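Local coordinates for thioesterase superfamily (Jannaschia sp., PDB 2OAF), which probably hydrolyses acyl thioesters, such as acyl-CoA, as a hotdog-fold member of the thioesterase superfamily, though its own substrate is not established, at residues B[21-27]-B[40-44]; B[83-88]-B[112-118]; B[102-108]-B[120-126]. All blocks are in the same frame, centred on the assembly; numbering follows the deposited sequence.

Contact 1 of 3, residues B[21-27]-B[40-44]. With PO4 (phosphate ion), chain C.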
loop_
_atom_site.group_PDB
_atom_site.type_symbol
_atom_site.label_atom_id
_atom_site.label_comp_id
_atom_site.label_asym_id
_atom_site.label_seq_id
_atom_site.Cartn_x
_atom_site.Cartn_y
_atom_site.Cartn_z
ATOM N N VAL B 21 2.266 -6.755 14.930
ATOM C CA VAL B 21 1.630 -6.174 13.768
ATOM C C VAL B 21 0.154 -6.614 13.802
ATOM O O VAL B 21 -0.143 -7.794 13.943
ATOM C CB VAL B 21 2.343 -6.619 12.465
ATOM C CG1 VAL B 21 1.580 -6.150 11.235
ATOM C CG2 VAL B 21 3.791 -6.098 12.429
ATOM N N ARG B 22 -0.751 -5.646 13.727
ATOM C CA ARG B 22 -2.164 -5.891 13.626
ATOM C C ARG B 22 -2.502 -6.118 12.142
ATOM O O ARG B 22 -2.310 -5.233 11.299
ATOM C CB ARG B 22 -2.955 -4.674 14.175
ATOM C CG ARG B 22 -4.491 -4.932 14.398
ATOM C CD ARG B 22 -5.288 -3.636 14.899
ATOM N NE ARG B 22 -5.407 -2.590 13.866
ATOM N N VAL B 23 -2.999 -7.300 11.808
ATOM C CA VAL B 23 -3.416 -7.579 10.433
ATOM C C VAL B 23 -4.906 -7.365 10.370
ATOM O O VAL B 23 -5.600 -7.797 11.262
ATOM C CB VAL B 23 -3.083 -9.041 10.081
ATOM C CG1 VAL B 23 -3.583 -9.396 8.683
ATOM C CG2 VAL B 23 -1.549 -9.257 10.232
ATOM N N THR B 24 -5.412 -6.746 9.310
ATOM C CA THR B 24 -6.834 -6.467 9.244
ATOM C C THR B 24 -7.414 -6.778 7.880
ATOM O O THR B 24 -6.705 -7.128 6.936
ATOM C CB THR B 24 -7.155 -4.991 9.588
ATOM O OG1 THR B 24 -6.698 -4.146 8.536
ATOM C CG2 THR B 24 -6.521 -4.554 10.940
ATOM N N TRP B 25 -8.728 -6.685 7.816
ATOM C CA TRP B 25 -9.496 -6.879 6.611
ATOM C C TRP B 25 -8.812 -6.314 5.365
ATOM O O TRP B 25 -8.735 -6.953 4.326
ATOM C CB TRP B 25 -10.854 -6.221 6.834
ATOM C CG TRP B 25 -11.681 -6.014 5.643
ATOM C CD1 TRP B 25 -11.746 -4.878 4.872
ATOM C CD2 TRP B 25 -12.619 -6.929 5.083
ATOM N NE1 TRP B 25 -12.654 -5.052 3.857
ATOM C CE2 TRP B 25 -13.203 -6.299 3.964
ATOM C CE3 TRP B 25 -13.035 -8.219 5.419
ATOM C CZ2 TRP B 25 -14.169 -6.919 3.187
ATOM C CZ3 TRP B 25 -13.991 -8.821 4.651
ATOM C CH2 TRP B 25 -14.545 -8.176 3.539
ATOM N N GLY B 26 -8.340 -5.086 5.480
ATOM C CA GLY B 26 -7.776 -4.362 4.349
ATOM C C GLY B 26 -6.452 -4.905 3.833
ATOM O O GLY B 26 -6.032 -4.626 2.693
ATOM N N ASP B 27 -5.788 -5.689 4.670
ATOM C CA ASP B 27 -4.564 -6.361 4.290
ATOM C C ASP B 27 -4.865 -7.656 3.513
ATOM O O ASP B 27 -3.955 -8.255 2.941
ATOM C CB ASP B 27 -3.798 -6.743 5.546
ATOM C CG ASP B 27 -3.353 -5.545 6.370
ATOM O OD1 ASP B 27 -2.801 -4.619 5.780
ATOM O OD2 ASP B 27 -3.558 -5.525 7.610
ATOM N N PRO B 40 5.948 -8.269 3.032
ATOM C CA PRO B 40 7.251 -7.575 3.180
ATOM C C PRO B 40 7.124 -6.280 3.986
ATOM O O PRO B 40 8.007 -5.928 4.749
ATOM C CB PRO B 40 7.633 -7.272 1.733
ATOM C CG PRO B 40 6.940 -8.393 0.916
ATOM C CD PRO B 40 5.607 -8.514 1.615
ATOM N N ARG B 41 6.045 -5.557 3.774
ATOM C CA ARG B 41 5.791 -4.338 4.531
ATOM C C ARG B 41 5.767 -4.591 6.031
ATOM O O ARG B 41 6.305 -3.799 6.814
ATOM C CB ARG B 41 4.453 -3.722 4.141
ATOM C CG ARG B 41 4.089 -2.530 5.038
ATOM C CD ARG B 41 3.144 -1.491 4.419
ATOM N NE ARG B 41 1.863 -2.061 4.032
ATOM C CZ ARG B 41 0.882 -2.351 4.870
ATOM N NH1 ARG B 41 1.019 -2.139 6.170
ATOM N NH2 ARG B 41 -0.241 -2.876 4.397
ATOM N N PHE B 42 5.086 -5.665 6.438
ATOM C CA PHE B 42 5.023 -6.022 7.857
ATOM C C PHE B 42 6.413 -6.349 8.382
ATOM O O PHE B 42 6.779 -5.940 9.479
ATOM C CB PHE B 42 4.145 -7.251 8.121
ATOM C CG PHE B 42 2.709 -7.117 7.685
ATOM C CD1 PHE B 42 2.053 -5.891 7.685
ATOM C CD2 PHE B 42 1.992 -8.248 7.351
ATOM C CE1 PHE B 42 0.725 -5.799 7.314
ATOM C CE2 PHE B 42 0.661 -8.159 6.992
ATOM C CZ PHE B 42 0.031 -6.927 6.968
ATOM N N ALA B 43 7.187 -7.109 7.620
ATOM C CA ALA B 43 8.542 -7.472 8.067
ATOM C C ALA B 43 9.455 -6.242 8.212
ATOM O O ALA B 43 10.234 -6.127 9.167
ATOM C CB ALA B 43 9.165 -8.522 7.137
ATOM N N LEU B 44 9.327 -5.315 7.281
ATOM C CA LEU B 44 10.101 -4.082 7.312
ATOM C C LEU B 44 9.715 -3.198 8.492
ATOM O O LEU B 44 10.575 -2.590 9.142
ATOM C CB LEU B 44 9.990 -3.350 5.977
ATOM C CG LEU B 44 11.066 -3.648 4.911
ATOM C CD1 LEU B 44 11.337 -5.125 4.791
ATOM C CD2 LEU B 44 10.660 -3.057 3.534
HETATM P P PO4 C . 2.202 -2.301 0.041
HETATM O O1 PO4 C . 2.902 -1.749 -1.168
HETATM O O2 PO4 C . 1.194 -3.335 -0.377
HETATM O O3 PO4 C . 3.226 -2.989 0.912
HETATM O O4 PO4 C . 1.579 -1.162 0.824
#
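V21, V23 and D27 surround the ring of F42, which stands on the long helix 39-54, the helix that the curved sheet of the hotdog fold wraps around. CG1 of V21 lies over one face of the F42 ring in a CH-pi contact, 3.6 Å from F42 CD1. The CA-CB bond of V21 points at the helix, and with CG1 anti to the backbone N (chi1 173°) that methyl reaches the ring. V23 adds a looser contact through CG2, 4.1 Å from F42 CE2. L90 of strand 90-99 also packs on V21, V23 and F42.

D27 meets the same ring from its edge. Its CG lies in the ring plane, 3.7 Å from F42 CZ, and the carboxylate stands almost perpendicular to the ring.

The polar contacts divide the two oxygens of D27. OD2 accepts from T24 N at 2.8 Å, which ties the carboxylate back to its own loop. OD1 turns to the helix and forms a weak salt bridge with R41 NH2 at 3.4 Å. The carboxylate and guanidinium planes are 41° apart, so they do not pair flat.

The R41 chain bends at chi3 (60°), and NE faces a phosphate ion, probably from the crystallisation liquor. R41 and H38 of the fourth subunit also bind this ion. The bond from R41 NE to phosphate O4 is weak, at 3.3 Å.

Contact 2 of 3, residues B[83-88]-B[112-118]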
loop_
_atom_site.group_PDB
_atom_site.type_symbol
_atom_site.label_atom_id
_atom_site.label_comp_id
_atom_site.label_asym_id
_atom_site.label_seq_id
_atom_site.Cartn_x
_atom_site.Cartn_y
_atom_site.Cartn_z
ATOM N N PRO B 83 -0.708 -19.207 6.166
ATOM C CA PRO B 83 -1.359 -17.929 5.921
ATOM C C PRO B 83 -1.439 -17.008 7.125
ATOM O O PRO B 83 -1.601 -17.457 8.264
ATOM C CB PRO B 83 -2.789 -18.325 5.572
ATOM C CG PRO B 83 -2.739 -19.703 5.241
ATOM C CD PRO B 83 -1.645 -20.318 6.011
ATOM N N VAL B 84 -1.370 -15.718 6.855
ATOM C CA VAL B 84 -1.503 -14.700 7.875
ATOM C C VAL B 84 -2.953 -14.163 7.810
ATOM O O VAL B 84 -3.473 -13.877 6.731
ATOM C CB VAL B 84 -0.505 -13.589 7.638
ATOM C CG1 VAL B 84 -0.814 -12.424 8.538
ATOM C CG2 VAL B 84 0.990 -14.106 7.880
ATOM N N THR B 85 -3.627 -14.086 8.951
ATOM C CA THR B 85 -5.022 -13.572 8.981
ATOM C C THR B 85 -5.235 -12.565 10.097
ATOM O O THR B 85 -4.415 -12.416 10.996
ATOM C CB THR B 85 -6.053 -14.670 9.179
ATOM O OG1 THR B 85 -6.063 -15.055 10.567
ATOM C CG2 THR B 85 -5.783 -15.876 8.270
ATOM N N PRO B 86 -6.354 -11.851 10.064
ATOM C CA PRO B 86 -6.695 -10.999 11.198
ATOM C C PRO B 86 -7.146 -11.685 12.483
ATOM O O PRO B 86 -7.480 -10.973 13.430
ATOM C CB PRO B 86 -7.879 -10.163 10.670
ATOM C CG PRO B 86 -7.808 -10.258 9.204
ATOM C CD PRO B 86 -7.332 -11.679 8.979
ATOM N N ARG B 87 -7.157 -13.021 12.532
ATOM C CA ARG B 87 -7.617 -13.724 13.730
ATOM C C ARG B 87 -6.663 -13.562 14.904
ATOM O O ARG B 87 -7.064 -13.772 16.026
ATOM C CB ARG B 87 -7.790 -15.219 13.483
ATOM C CG ARG B 87 -8.651 -15.616 12.287
ATOM C CD ARG B 87 -10.080 -15.496 12.643
ATOM N NE ARG B 87 -10.967 -16.044 11.620
ATOM C CZ ARG B 87 -12.278 -15.850 11.627
ATOM N NH1 ARG B 87 -12.834 -15.120 12.595
ATOM N NH2 ARG B 87 -13.029 -16.366 10.666
ATOM N N HIS B 88 -5.393 -13.228 14.657
ATOM C CA HIS B 88 -4.413 -13.044 15.747
ATOM C C HIS B 88 -3.461 -11.931 15.409
ATOM O O HIS B 88 -3.324 -11.576 14.261
ATOM C CB HIS B 88 -3.614 -14.320 15.971
ATOM C CG HIS B 88 -4.467 -15.533 16.118
ATOM N ND1 HIS B 88 -5.243 -15.761 17.243
ATOM C CD2 HIS B 88 -4.725 -16.548 15.263
ATOM C CE1 HIS B 88 -5.915 -16.887 17.079
ATOM N NE2 HIS B 88 -5.625 -17.381 15.886
ATOM N N GLN B 112 1.946 -16.400 14.217
ATOM C CA GLN B 112 0.572 -16.151 14.645
ATOM C C GLN B 112 0.046 -17.320 15.446
ATOM O O GLN B 112 -0.023 -18.436 14.929
ATOM C CB GLN B 112 -0.357 -15.918 13.447
ATOM C CG GLN B 112 -0.273 -14.539 12.867
ATOM C CD GLN B 112 -1.496 -14.159 12.063
ATOM O OE1 GLN B 112 -1.986 -14.934 11.247
ATOM N NE2 GLN B 112 -1.952 -12.922 12.246
ATOM N N ASP B 113 -0.317 -17.065 16.701
ATOM C CA ASP B 113 -0.729 -18.121 17.590
ATOM C C ASP B 113 0.303 -19.245 17.631
ATOM O O ASP B 113 -0.026 -20.445 17.668
ATOM C CB ASP B 113 -2.101 -18.614 17.194
ATOM C CG ASP B 113 -3.053 -18.612 18.352
ATOM O OD1 ASP B 113 -2.862 -17.769 19.240
ATOM O OD2 ASP B 113 -3.997 -19.409 18.335
ATOM N N GLY B 114 1.569 -18.838 17.668
ATOM C CA GLY B 114 2.701 -19.776 17.705
ATOM C C GLY B 114 3.081 -20.502 16.442
ATOM O O GLY B 114 4.082 -21.219 16.424
ATOM N N VAL B 115 2.286 -20.341 15.385
ATOM C CA VAL B 115 2.593 -20.906 14.083
ATOM C C VAL B 115 3.473 -19.942 13.301
ATOM O O VAL B 115 3.126 -18.764 13.141
ATOM C CB VAL B 115 1.294 -21.123 13.240
ATOM C CG1 VAL B 115 1.614 -21.770 11.867
ATOM C CG2 VAL B 115 0.269 -21.970 14.021
ATOM N N THR B 116 4.592 -20.435 12.774
ATOM C CA THR B 116 5.468 -19.604 11.961
ATOM C C THR B 116 4.893 -19.504 10.560
ATOM O O THR B 116 4.878 -20.461 9.801
ATOM C CB THR B 116 6.878 -20.175 11.918
ATOM O OG1 THR B 116 7.373 -20.211 13.249
ATOM C CG2 THR B 116 7.811 -19.305 11.035
ATOM N N CYS B 117 4.347 -18.335 10.266
ATOM C CA CYS B 117 3.697 -18.089 8.993
ATOM C C CYS B 117 4.706 -17.755 7.910
ATOM O O CYS B 117 4.525 -18.142 6.746
ATOM C CB CYS B 117 2.692 -16.962 9.127
ATOM S SG CYS B 117 1.415 -17.406 10.334
ATOM N N PHE B 118 5.719 -16.964 8.255
ATOM C CA PHE B 118 6.787 -16.674 7.290
ATOM C C PHE B 118 8.130 -16.466 7.974
ATOM O O PHE B 118 8.205 -16.140 9.147
ATOM C CB PHE B 118 6.459 -15.482 6.379
ATOM C CG PHE B 118 6.352 -14.148 7.091
ATOM C CD1 PHE B 118 7.476 -13.462 7.506
ATOM C CD2 PHE B 118 5.121 -13.581 7.321
ATOM C CE1 PHE B 118 7.378 -12.244 8.170
ATOM C CE2 PHE B 118 5.009 -12.333 7.928
ATOM C CZ PHE B 118 6.156 -11.669 8.367
HETATM O O HOH W 1 -2.896 -17.516 11.352
#
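The H88 ring and the D113 carboxylate are stacked, with planes 14° apart. D113 CG lies over the centre of one ring face, and D113 OD2 is 3.4 Å from H88 CE1. D113 CB adds a CH-pi contact over that face. The opposite face carries R87 CB, offset toward the rim. The F118 ring is met at its edge by V84 CG2, 4.2 Å from F118 CD2.

The other flat group is the Q112 amide. It projects from the start of a type I' turn, the tight turn of the hairpin formed by strands 103-112 and 115-128, into the loop 83-88. The chain is extended beyond CG (chi2 -159°), which carries the amide to the T85 backbone. There it pairs with the backbone N and O of one residue. T85 N donates to Q112 OE1 at 2.9 Å, and Q112 NE2 donates to T85 O at 2.8 Å, in the carbonyl plane. A water also donates to OE1, at 2.7 Å, and more weakly to P83 O.

Beside this, V84 CG2 packs on C117 CB at 3.6 Å. C117 and F118 form a classic beta bulge opposite G110.

A leucine in place of Q112 would probably leave T85 N and T85 O without these partners and let the loop drift from the hairpin. The buried amide thus stands in for a strand partner, gripping an irregular loop by its backbone.

Contact 3 of 3, residues B[102-108]-B[120-126]. With PO4 (phosphate ion), chain H.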
loop_
_atom_site.group_PDB
_atom_site.type_symbol
_atom_site.label_atom_id
_atom_site.label_comp_id
_atom_site.label_asym_id
_atom_site.label_seq_id
_atom_site.Cartn_x
_atom_site.Cartn_y
_atom_site.Cartn_z
ATOM N N LYS B 102 30.329 -3.902 5.602
ATOM C CA LYS B 102 29.449 -3.052 4.791
ATOM C C LYS B 102 27.939 -3.297 4.959
ATOM O O LYS B 102 27.170 -2.373 4.760
ATOM C CB LYS B 102 29.883 -3.131 3.325
ATOM C CG LYS B 102 31.234 -2.389 3.105
ATOM C CD LYS B 102 31.814 -2.537 1.684
ATOM C CE LYS B 102 32.182 -3.999 1.356
ATOM N NZ LYS B 102 33.215 -4.089 0.275
ATOM N N SER B 103 27.511 -4.507 5.322
ATOM C CA SER B 103 26.084 -4.811 5.352
ATOM C C SER B 103 25.647 -5.458 6.656
ATOM O O SER B 103 26.451 -6.034 7.352
ATOM C CB SER B 103 25.731 -5.777 4.217
ATOM O OG SER B 103 26.302 -7.046 4.497
ATOM N N ILE B 104 24.334 -5.370 6.918
ATOM C CA ILE B 104 23.690 -6.030 8.041
ATOM C C ILE B 104 22.551 -6.890 7.504
ATOM O O ILE B 104 21.899 -6.500 6.550
ATOM C CB ILE B 104 23.153 -4.975 9.037
ATOM C CG1 ILE B 104 22.647 -5.647 10.334
ATOM C CG2 ILE B 104 22.043 -4.080 8.378
ATOM C CD1 ILE B 104 22.215 -4.652 11.385
ATOM N N THR B 105 22.324 -8.060 8.090
ATOM C CA THR B 105 21.182 -8.879 7.721
ATOM C C THR B 105 20.329 -9.106 8.945
ATOM O O THR B 105 20.815 -9.549 9.998
ATOM C CB THR B 105 21.587 -10.221 7.131
ATOM O OG1 THR B 105 22.402 -10.006 5.977
ATOM C CG2 THR B 105 20.352 -11.074 6.768
ATOM N N PHE B 106 19.050 -8.778 8.783
ATOM C CA PHE B 106 18.028 -9.004 9.781
ATOM C C PHE B 106 17.216 -10.196 9.371
ATOM O O PHE B 106 16.828 -10.305 8.195
ATOM C CB PHE B 106 17.086 -7.803 9.869
ATOM C CG PHE B 106 17.689 -6.615 10.568
ATOM C CD1 PHE B 106 17.619 -6.495 11.936
ATOM C CD2 PHE B 106 18.319 -5.621 9.855
ATOM C CE1 PHE B 106 18.166 -5.399 12.584
ATOM C CE2 PHE B 106 18.850 -4.523 10.504
ATOM C CZ PHE B 106 18.765 -4.421 11.875
ATOM N N ARG B 107 16.922 -11.041 10.360
ATOM C CA ARG B 107 15.902 -12.064 10.268
ATOM C C ARG B 107 14.612 -11.566 10.894
ATOM O O ARG B 107 14.642 -10.860 11.910
ATOM C CB ARG B 107 16.363 -13.300 11.019
ATOM C CG ARG B 107 17.381 -14.106 10.295
ATOM C CD ARG B 107 16.772 -15.025 9.214
ATOM N NE ARG B 107 16.169 -16.197 9.824
ATOM C CZ ARG B 107 14.878 -16.339 10.119
ATOM N NH1 ARG B 107 14.007 -15.402 9.804
ATOM N NH2 ARG B 107 14.467 -17.441 10.726
ATOM N N VAL B 108 13.492 -11.922 10.276
ATOM C CA VAL B 108 12.172 -11.722 10.858
ATOM C C VAL B 108 11.358 -13.006 10.651
ATOM O O VAL B 108 11.255 -13.493 9.514
ATOM C CB VAL B 108 11.401 -10.557 10.211
ATOM C CG1 VAL B 108 9.996 -10.441 10.825
ATOM C CG2 VAL B 108 12.184 -9.230 10.314
ATOM N N GLY B 120 11.843 -14.634 7.048
ATOM C CA GLY B 120 12.534 -13.759 6.109
ATOM C C GLY B 120 13.940 -13.350 6.543
ATOM O O GLY B 120 14.247 -13.298 7.736
ATOM N N ALA B 121 14.778 -13.015 5.557
ATOM C CA ALA B 121 16.097 -12.438 5.788
ATOM C C ALA B 121 16.251 -11.209 4.875
ATOM O O ALA B 121 15.927 -11.252 3.692
ATOM C CB ALA B 121 17.193 -13.473 5.499
ATOM N N PHE B 122 16.720 -10.115 5.457
ATOM C CA PHE B 122 16.692 -8.799 4.827
ATOM C C PHE B 122 18.030 -8.115 5.035
ATOM O O PHE B 122 18.446 -7.919 6.169
ATOM C CB PHE B 122 15.600 -7.966 5.497
ATOM C CG PHE B 122 14.239 -8.620 5.466
ATOM C CD1 PHE B 122 13.858 -9.527 6.452
ATOM C CD2 PHE B 122 13.345 -8.322 4.462
ATOM C CE1 PHE B 122 12.600 -10.117 6.426
ATOM C CE2 PHE B 122 12.092 -8.909 4.426
ATOM C CZ PHE B 122 11.731 -9.827 5.414
ATOM N N THR B 123 18.699 -7.769 3.944
ATOM C CA THR B 123 20.065 -7.276 3.980
ATOM C C THR B 123 20.101 -5.834 3.492
ATOM O O THR B 123 19.533 -5.502 2.438
ATOM C CB THR B 123 20.970 -8.128 3.078
ATOM O OG1 THR B 123 20.846 -9.501 3.467
ATOM C CG2 THR B 123 22.441 -7.689 3.219
ATOM N N CYS B 124 20.722 -4.986 4.303
ATOM C CA CYS B 124 20.881 -3.556 4.077
ATOM C C CYS B 124 22.364 -3.199 4.027
ATOM O O CYS B 124 23.158 -3.837 4.689
ATOM C CB CYS B 124 20.290 -2.818 5.268
ATOM S SG CYS B 124 18.521 -3.142 5.458
ATOM N N VAL B 125 22.715 -2.166 3.264
ATOM C CA VAL B 125 24.029 -1.532 3.355
ATOM C C VAL B 125 23.832 -0.215 4.116
ATOM O O VAL B 125 22.712 0.111 4.502
ATOM C CB VAL B 125 24.667 -1.308 1.967
ATOM C CG1 VAL B 125 25.037 -2.655 1.325
ATOM C CG2 VAL B 125 23.759 -0.458 1.058
ATOM N N PHE B 126 24.912 0.516 4.357
ATOM C CA PHE B 126 24.871 1.770 5.117
ATOM C C PHE B 126 25.271 2.901 4.208
ATOM O O PHE B 126 26.187 2.740 3.385
ATOM C CB PHE B 126 25.827 1.716 6.314
ATOM C CG PHE B 126 25.387 0.781 7.397
ATOM C CD1 PHE B 126 25.720 -0.565 7.351
ATOM C CD2 PHE B 126 24.610 1.238 8.476
ATOM C CE1 PHE B 126 25.301 -1.450 8.367
ATOM C CE2 PHE B 126 24.190 0.352 9.486
ATOM C CZ PHE B 126 24.534 -0.990 9.422
HETATM P P PO4 H . 29.924 -7.342 3.967
HETATM O O1 PO4 H . 30.583 -8.671 4.310
HETATM O O2 PO4 H . 29.000 -6.951 5.091
HETATM O O3 PO4 H . 31.041 -6.322 3.792
HETATM O O4 PO4 H . 29.082 -7.473 2.709
HETATM O O HOH W 2 27.631 -0.153 3.339
#
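Strands 103-108 and 120-126 form an antiparallel hairpin within the sheet of the hotdog fold, their directions 158° apart and their axes approaching to 4.5 Å, with I104-C124, F106-F122 and V108-G120 as hydrogen-bonded pairs and T105-T123 and R107-A121 as non-hydrogen-bonded pairs.

One face carries I104, F106, V108, F122 and C124. It turns to helix 39-54, whose A43, L44 and I47 pack on F122. CE1 of F122 lies 4.0 Å from V108 CB. I104 CG2 meets C124 CB at 3.8 Å and also touches F126 CZ. The edge of the F126 ring faces K102 O. W50 meets the F106 ring edge-to-face.

The other face carries S103, T105, R107, A121, T123 and V125. The T105 and T123 hydroxyls are hydrogen-bonded to each other, OG1 to OG1, at 3.0 Å. Both hydroxyls sit beside their own backbone N (chi1 -58° and -55°), in the same setting on the two strands. Bends at chi2 and chi3 lay R107 CD beside A121 CB and bring NH1 to G120 O, 3.0 Å away and above the carbonyl plane. V108 N reaches the same oxygen from the opposite side. NH1 also forms a salt bridge with D109.

Beside K102 and S103 a phosphate, probably from the crystallisation liquor, takes bonds from the S103 backbone N (2.9 Å) and from S103 OG (2.8 Å) to its O2. K102 N donates to O3, and R98 also binds the ion.

The chemistry thus differs by face: F106 and F122 pack against helix 39-54, while the other face mixes the paired hydroxyls and R107 with small apolar side chains.

From the N terminus, contact 1 comes first: it folds the loop after strand 17-21 back onto helix 39-54 and closes before the others open. Contacts 2 and 3 follow, and their segments alternate, so they cross. Contact 2 brings the loop before strand 90-99 to the turn of the hairpin, and contact 3 zips the same hairpin further along, both using strand 115-128. Contact 1 touches contact 2 where V23 packs on V84 and P86. It touches contact 3 through A43 and L44 on F122. F118 and V108 join contacts 2 and 3. Together they join the two loops, helix 39-54 and the hairpin of the sheet.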